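Local coordinates for intracellular growth locus, subunit C (PDB 2QWU), which probably serves intracellular growth and virulence of Francisella, as a pathogenicity-island protein resembling the tube-forming Hcp components of type VI secretion systems, at residues M6-R9 / Q10-T13; N124-K127 / K128-Y131. The protein carries 2 engineered substitutions. All coordinates share one frame; numbering follows the deposited sequence.

Contact 1. Residues M6-R9 / Q10-T13; sequences MITR and QQVT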
HETATM    1  N   MSE A   6       2.030  -5.283  14.512  1.00 26.66           N
HETATM    2  CA  MSE A   6       0.935  -5.357  13.565  1.00 24.80           C
HETATM    3  C   MSE A   6       0.776  -6.773  12.978  1.00 23.74           C
HETATM    4  O   MSE A   6      -0.342  -7.277  12.819  1.00 24.16           O
HETATM    5  CB  MSE A   6       1.155  -4.332  12.465  1.00 24.22           C
HETATM    6  CG  MSE A   6       0.017  -4.212  11.436  1.00 28.30           C
HETATM    7 SE   MSE A   6      -1.384  -3.256  12.063  1.00 21.22          SE
HETATM    8  CE  MSE A   6      -0.770  -1.880  12.446  1.00 28.44           C
ATOM      9  N   ILE A   7       1.871  -7.427  12.636  1.00 21.20           N
ATOM     10  CA  ILE A   7       1.775  -8.796  12.127  1.00 23.60           C
ATOM     11  C   ILE A   7       2.404  -9.750  13.136  1.00 25.40           C
ATOM     12  O   ILE A   7       3.607  -9.636  13.454  1.00 24.18           O
ATOM     13  CB  ILE A   7       2.476  -8.922  10.811  1.00 25.52           C
ATOM     14  CG1 ILE A   7       1.843  -7.925   9.805  1.00 25.20           C
ATOM     15  CG2 ILE A   7       2.342 -10.367  10.302  1.00 25.61           C
ATOM     16  CD1 ILE A   7       2.649  -7.799   8.508  1.00 27.92           C
ATOM     17  N   THR A   8       1.606 -10.695  13.648  1.00 25.93           N
ATOM     18  CA  THR A   8       2.097 -11.638  14.663  1.00 25.69           C
ATOM     19  C   THR A   8       2.704 -12.908  14.048  1.00 26.88           C
ATOM     20  O   THR A   8       2.285 -13.350  12.982  1.00 26.93           O
ATOM     21  CB  THR A   8       0.919 -12.090  15.647  1.00 27.87           C
ATOM     22  OG1 THR A   8      -0.063 -12.838  14.896  1.00 28.91           O
ATOM     23  CG2 THR A   8       0.247 -10.864  16.275  1.00 28.49           C
ATOM     24  N   ARG A   9       3.674 -13.504  14.742  1.00 27.88           N
ATOM     25  CA  ARG A   9       4.289 -14.737  14.256  1.00 29.26           C
ATOM     26  C   ARG A   9       3.217 -15.822  14.052  1.00 29.59           C
ATOM     27  O   ARG A   9       3.274 -16.585  13.087  1.00 29.18           O
ATOM     28  CB  ARG A   9       5.357 -15.206  15.235  1.00 32.20           C
ATOM     29  CG  ARG A   9       5.979 -16.543  14.850  1.00 37.74           C
ATOM     30  CD  ARG A   9       6.489 -16.554  13.414  1.00 41.76           C
ATOM     31  NE  ARG A   9       7.450 -15.479  13.164  1.00 45.05           N
ATOM     32  CZ  ARG A   9       8.059 -15.285  12.000  1.00 45.68           C
ATOM     33  NH1 ARG A   9       7.802 -16.097  10.974  1.00 44.33           N
ATOM     34  NH2 ARG A   9       8.924 -14.284  11.870  1.00 45.67           N
ATOM     35  N   GLN A  10       2.242 -15.887  14.962  1.00 28.38           N
ATOM     36  CA  GLN A  10       1.130 -16.840  14.835  1.00 29.66           C
ATOM     37  C   GLN A  10       0.385 -16.675  13.495  1.00 27.18           C
ATOM     38  O   GLN A  10       0.092 -17.662  12.826  1.00 27.75           O
ATOM     39  CB  GLN A  10       0.144 -16.645  15.994  1.00 32.05           C
ATOM     40  CG  GLN A  10      -1.227 -17.347  15.785  1.00 36.86           C
ATOM     41  CD  GLN A  10      -1.156 -18.870  15.897  1.00 39.39           C
ATOM     42  OE1 GLN A  10      -0.290 -19.423  16.605  1.00 41.94           O
ATOM     43  NE2 GLN A  10      -2.085 -19.559  15.228  1.00 39.44           N
ATOM     44  N   GLN A  11       0.048 -15.446  13.096  1.00 25.76           N
ATOM     45  CA  GLN A  11      -0.608 -15.256  11.805  1.00 25.63           C
ATOM     46  C   GLN A  11       0.231 -15.803  10.647  1.00 27.33           C
ATOM     47  O   GLN A  11      -0.289 -16.428   9.727  1.00 26.07           O
ATOM     48  CB  GLN A  11      -0.829 -13.763  11.509  1.00 27.47           C
ATOM     49  CG  GLN A  11      -2.064 -13.163  12.148  1.00 26.88           C
ATOM     50  CD  GLN A  11      -2.068 -11.674  12.031  1.00 26.81           C
ATOM     51  OE1 GLN A  11      -2.862 -11.082  11.266  1.00 28.96           O
ATOM     52  NE2 GLN A  11      -1.178 -11.035  12.785  1.00 25.27           N
ATOM     53  N   VAL A  12       1.533 -15.518  10.678  1.00 26.60           N
ATOM     54  CA  VAL A  12       2.425 -15.941   9.608  1.00 28.10           C
ATOM     55  C   VAL A  12       2.598 -17.465   9.593  1.00 29.03           C
ATOM     56  O   VAL A  12       2.611 -18.087   8.541  1.00 30.43           O
ATOM     57  CB  VAL A  12       3.840 -15.272   9.759  1.00 27.24           C
ATOM     58  CG1 VAL A  12       4.770 -15.675   8.566  1.00 27.10           C
ATOM     59  CG2 VAL A  12       3.685 -13.786   9.816  1.00 29.83           C
ATOM     60  N   THR A  13       2.749 -18.070  10.758  1.00 30.50           N
ATOM     61  CA  THR A  13       2.935 -19.513  10.785  1.00 31.60           C
ATOM     62  C   THR A  13       1.654 -20.258  10.365  1.00 31.81           C
ATOM     63  O   THR A  13       1.706 -21.228   9.607  1.00 31.61           O
ATOM     64  CB  THR A  13       3.339 -19.975  12.187  1.00 33.59           C
ATOM     65  OG1 THR A  13       4.642 -19.437  12.502  1.00 37.90           O
ATOM     66  CG2 THR A  13       3.367 -21.543  12.251  1.00 34.28           C
TER

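Contact 2. Residues N124-K127 / K128-Y131; sequences NSNK and KQEY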
ATOM      1  N   ASN A 124       8.973   0.655  -4.801  1.00 17.14           N
ATOM      2  CA  ASN A 124       9.688   0.237  -3.601  1.00 18.08           C
ATOM      3  C   ASN A 124       9.022   0.810  -2.362  1.00 14.64           C
ATOM      4  O   ASN A 124       8.774   2.026  -2.276  1.00 16.87           O
ATOM      5  CB  ASN A 124      11.122   0.761  -3.634  1.00 19.79           C
ATOM      6  CG  ASN A 124      11.892   0.198  -4.809  1.00 22.66           C
ATOM      7  OD1 ASN A 124      11.934  -1.044  -4.990  1.00 25.30           O
ATOM      8  ND2 ASN A 124      12.483   1.076  -5.610  1.00 23.22           N
ATOM      9  N   SER A 125       8.749  -0.059  -1.404  1.00 17.73           N
ATOM     10  CA  SER A 125       8.189   0.436  -0.148  1.00 18.54           C
ATOM     11  C   SER A 125       9.308   0.835   0.815  1.00 19.77           C
ATOM     12  O   SER A 125      10.479   0.426   0.675  1.00 18.57           O
ATOM     13  CB  SER A 125       7.252  -0.631   0.477  1.00 19.95           C
ATOM     14  OG  SER A 125       7.836  -1.899   0.616  1.00 18.93           O
ATOM     15  N   ASN A 126       8.962   1.665   1.782  1.00 17.58           N
ATOM     16  CA  ASN A 126       9.937   2.126   2.789  1.00 17.42           C
ATOM     17  C   ASN A 126      10.395   1.015   3.722  1.00 16.43           C
ATOM     18  O   ASN A 126       9.681   0.056   4.003  1.00 17.06           O
ATOM     19  CB  ASN A 126       9.386   3.322   3.594  1.00 14.88           C
ATOM     20  CG  ASN A 126       8.132   2.967   4.416  1.00 15.51           C
ATOM     21  OD1 ASN A 126       7.175   2.410   3.903  1.00 15.32           O
ATOM     22  ND2 ASN A 126       8.153   3.315   5.695  1.00 14.90           N
ATOM     23  N   LYS A 127      11.617   1.145   4.204  1.00 18.64           N
ATOM     24  CA  LYS A 127      12.177   0.093   5.057  1.00 19.74           C
ATOM     25  C   LYS A 127      11.873   0.288   6.532  1.00 17.56           C
ATOM     26  O   LYS A 127      11.895  -0.675   7.272  1.00 19.29           O
ATOM     27  CB  LYS A 127      13.697   0.016   4.840  1.00 23.69           C
ATOM     28  CG  LYS A 127      14.045  -0.384   3.381  1.00 29.99           C
ATOM     29  CD  LYS A 127      15.558  -0.480   3.091  1.00 35.71           C
ATOM     30  CE  LYS A 127      15.838  -0.737   1.601  1.00 37.79           C
ATOM     31  NZ  LYS A 127      14.910  -1.741   1.008  1.00 40.37           N
ATOM     32  N   LYS A 128      11.611   1.512   6.960  1.00 16.45           N
ATOM     33  CA  LYS A 128      11.357   1.727   8.377  1.00 15.80           C
ATOM     34  C   LYS A 128       9.866   2.015   8.568  1.00 14.91           C
ATOM     35  O   LYS A 128       9.461   3.156   8.623  1.00 16.31           O
ATOM     36  CB  LYS A 128      12.236   2.881   8.867  1.00 18.79           C
ATOM     37  CG  LYS A 128      13.742   2.503   8.779  1.00 24.43           C
ATOM     38  CD  LYS A 128      14.621   3.614   9.385  1.00 29.22           C
ATOM     39  CE  LYS A 128      16.061   3.182   9.558  1.00 32.02           C
ATOM     40  NZ  LYS A 128      16.721   3.064   8.217  1.00 37.70           N
ATOM     41  N   GLN A 129       9.072   0.949   8.672  1.00 15.43           N
ATOM     42  CA  GLN A 129       7.615   1.049   8.773  1.00 16.05           C
ATOM     43  C   GLN A 129       7.060   0.999  10.213  1.00 15.73           C
ATOM     44  O   GLN A 129       6.125   1.708  10.526  1.00 16.88           O
ATOM     45  CB  GLN A 129       7.037  -0.108   7.997  1.00 14.51           C
ATOM     46  CG  GLN A 129       7.460  -0.102   6.523  1.00 15.71           C
ATOM     47  CD  GLN A 129       6.821  -1.255   5.774  1.00 17.21           C
ATOM     48  OE1 GLN A 129       6.119  -2.090   6.368  1.00 16.91           O
ATOM     49  NE2 GLN A 129       7.040  -1.313   4.480  1.00 19.92           N
ATOM     50  N   GLU A 130       7.646   0.174  11.073  1.00 15.12           N
ATOM     51  CA  GLU A 130       7.147   0.039  12.428  1.00 15.08           C
ATOM     52  C   GLU A 130       8.328  -0.018  13.410  1.00 15.20           C
ATOM     53  O   GLU A 130       9.351  -0.688  13.114  1.00 17.11           O
ATOM     54  CB  GLU A 130       6.359  -1.273  12.515  1.00 19.17           C
ATOM     55  CG  GLU A 130       5.826  -1.635  13.860  1.00 20.46           C
ATOM     56  CD  GLU A 130       5.019  -2.946  13.809  1.00 22.43           C
ATOM     57  OE1 GLU A 130       5.588  -4.015  13.527  1.00 23.72           O
ATOM     58  OE2 GLU A 130       3.793  -2.893  14.092  1.00 25.13           O
ATOM     59  N   TYR A 131       8.185   0.701  14.521  1.00 15.58           N
ATOM     60  CA  TYR A 131       9.225   0.700  15.566  1.00 16.88           C
ATOM     61  C   TYR A 131       9.014  -0.572  16.422  1.00 19.61           C
ATOM     62  O   TYR A 131       8.009  -0.744  17.108  1.00 20.51           O
ATOM     63  CB  TYR A 131       9.157   1.999  16.400  1.00 16.48           C
ATOM     64  CG  TYR A 131      10.342   2.159  17.321  1.00 16.56           C
ATOM     65  CD1 TYR A 131      11.621   2.259  16.787  1.00 19.99           C
ATOM     66  CD2 TYR A 131      10.176   2.255  18.697  1.00 19.70           C
ATOM     67  CE1 TYR A 131      12.744   2.468  17.610  1.00 22.14           C
ATOM     68  CE2 TYR A 131      11.295   2.464  19.555  1.00 21.37           C
ATOM     69  CZ  TYR A 131      12.562   2.572  18.978  1.00 20.91           C
ATOM     70  OH  TYR A 131      13.695   2.778  19.737  1.00 21.05           O
TER

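Contact 1. Residues M6-R9 / Q10-T13
The extended backbone of Ile7 and Thr8 runs straight into the first turn of the short helix 9-14, and Thr8 meets Gln11 there as the N-cap. Thr8 OG1 accepts from Gln11 N at 3.2 Å with an N-H...O angle of 160°. Gln11 N is one of the first-turn NH groups that have no helical carbonyl before them to bond to. Threonine suits the place because its hydroxyl sits on CB, close enough to curl back over the helix end; with chi1 at 65°, OG1 lies between the backbone N and the carbonyl carbon and is turned toward that NH. The carbonyl of the same residue starts the alpha-helical pattern, Thr8 O receiving Val12 N at 3.3 Å.

The residue before the cap and the fourth after it form a hydrophobic staple. Ile7 CG2 and Val12 CG2 touch at 3.7 Å, the two branched side chains crossing at a slant. Ile7 is buried, and its side chain also packs on Ile18 and Val20, while Val12 reaches Cys194, so the staple ties the start of the helix to strand 18-21 on the Ile7 side and to the loop at Cys194 on the Val12 side.

Arg9 bends at chi2 and chi3, bringing NH1 to within 3.9 Å of Val12 CG1; its NH2 makes a weak hydrogen bond to Lys200 O. Its methylene CD comes 3.5 Å from Thr13 OG1. Two donors of Thr13 converge on Arg9 O: the backbone N at 2.8 Å, and OG1 more weakly at 3.2 Å.

Contact 2. Residues N124-K127 / K128-Y131
A bend in the loop between strands 120-122 and 130-131 is bridged here by the amide of Gln129, which is also the first residue of a classic beta bulge. Gln129 NE2 donates to Asn126 O at 3.0 Å, a side-chain-to-backbone bond three residues back along the chain. The donor lies in the plane of the Asn126 carbonyl, yet the bond is somewhat bent, and the carbonyl oxygen is tilted 26° from the Gln129 amide plane. Glutamine has the length for this: chi1 of -59° puts CG beside the backbone N, on the side of residue 126, and the extended chain beyond it supplies the reach.

The two side-chain amides lie obliquely to each other, their planes 31° apart, and the methylene of one packs against the amide of the other, Gln129 CG being 3.6 Å from Asn126 ND2. Both polar ends are buried and well supplied with partners outside the bend. Gln129 OE1 accepts from Met140 N and its NE2 also donates to Ile141 O; these bonds fix the rotation of the amide. Asn126 OD1 accepts from Phe37 N, while ND2 donates to Arg35 O and Asp56 OD1, the last of which also takes Lys128 N. An amide, donor on one side and acceptor on the other, suits such a mixture of backbone N-H and C=O groups and a carboxylate.

Lys127 and Lys128 stand at the outside of the bend, where long charged chains can reach solvent. Ser125 OG comes 4.0 Å from Gln129 NE2, but its bond is with Leu143 N. Where the bend runs into the strand, Gln129 and Glu130 both face Gly138, a classic bulge in the antiparallel pair of 130-131 and 137-138.

Overall arrangement
From the N terminus, contact 1 comes first: it closes the local cap at the start of helix 9-14 and is complete long before contact 2 opens, so the two stand in series and neither encloses nor crosses the other. The chain then builds much of the antiparallel sheet and helix 97-114 before reaching contact 2, which closes the bend leading into strand 130-131. Their centres lie about 17 Å apart, yet the ends meet, through a probable hydrogen bond between Met6 N and Glu130 OE2. The N-terminal segment is thereby tied to the small 130-131/137-138 hairpin, while contact 2 joins that hairpin to the start of strand 37-43 and to the loop at Asp56.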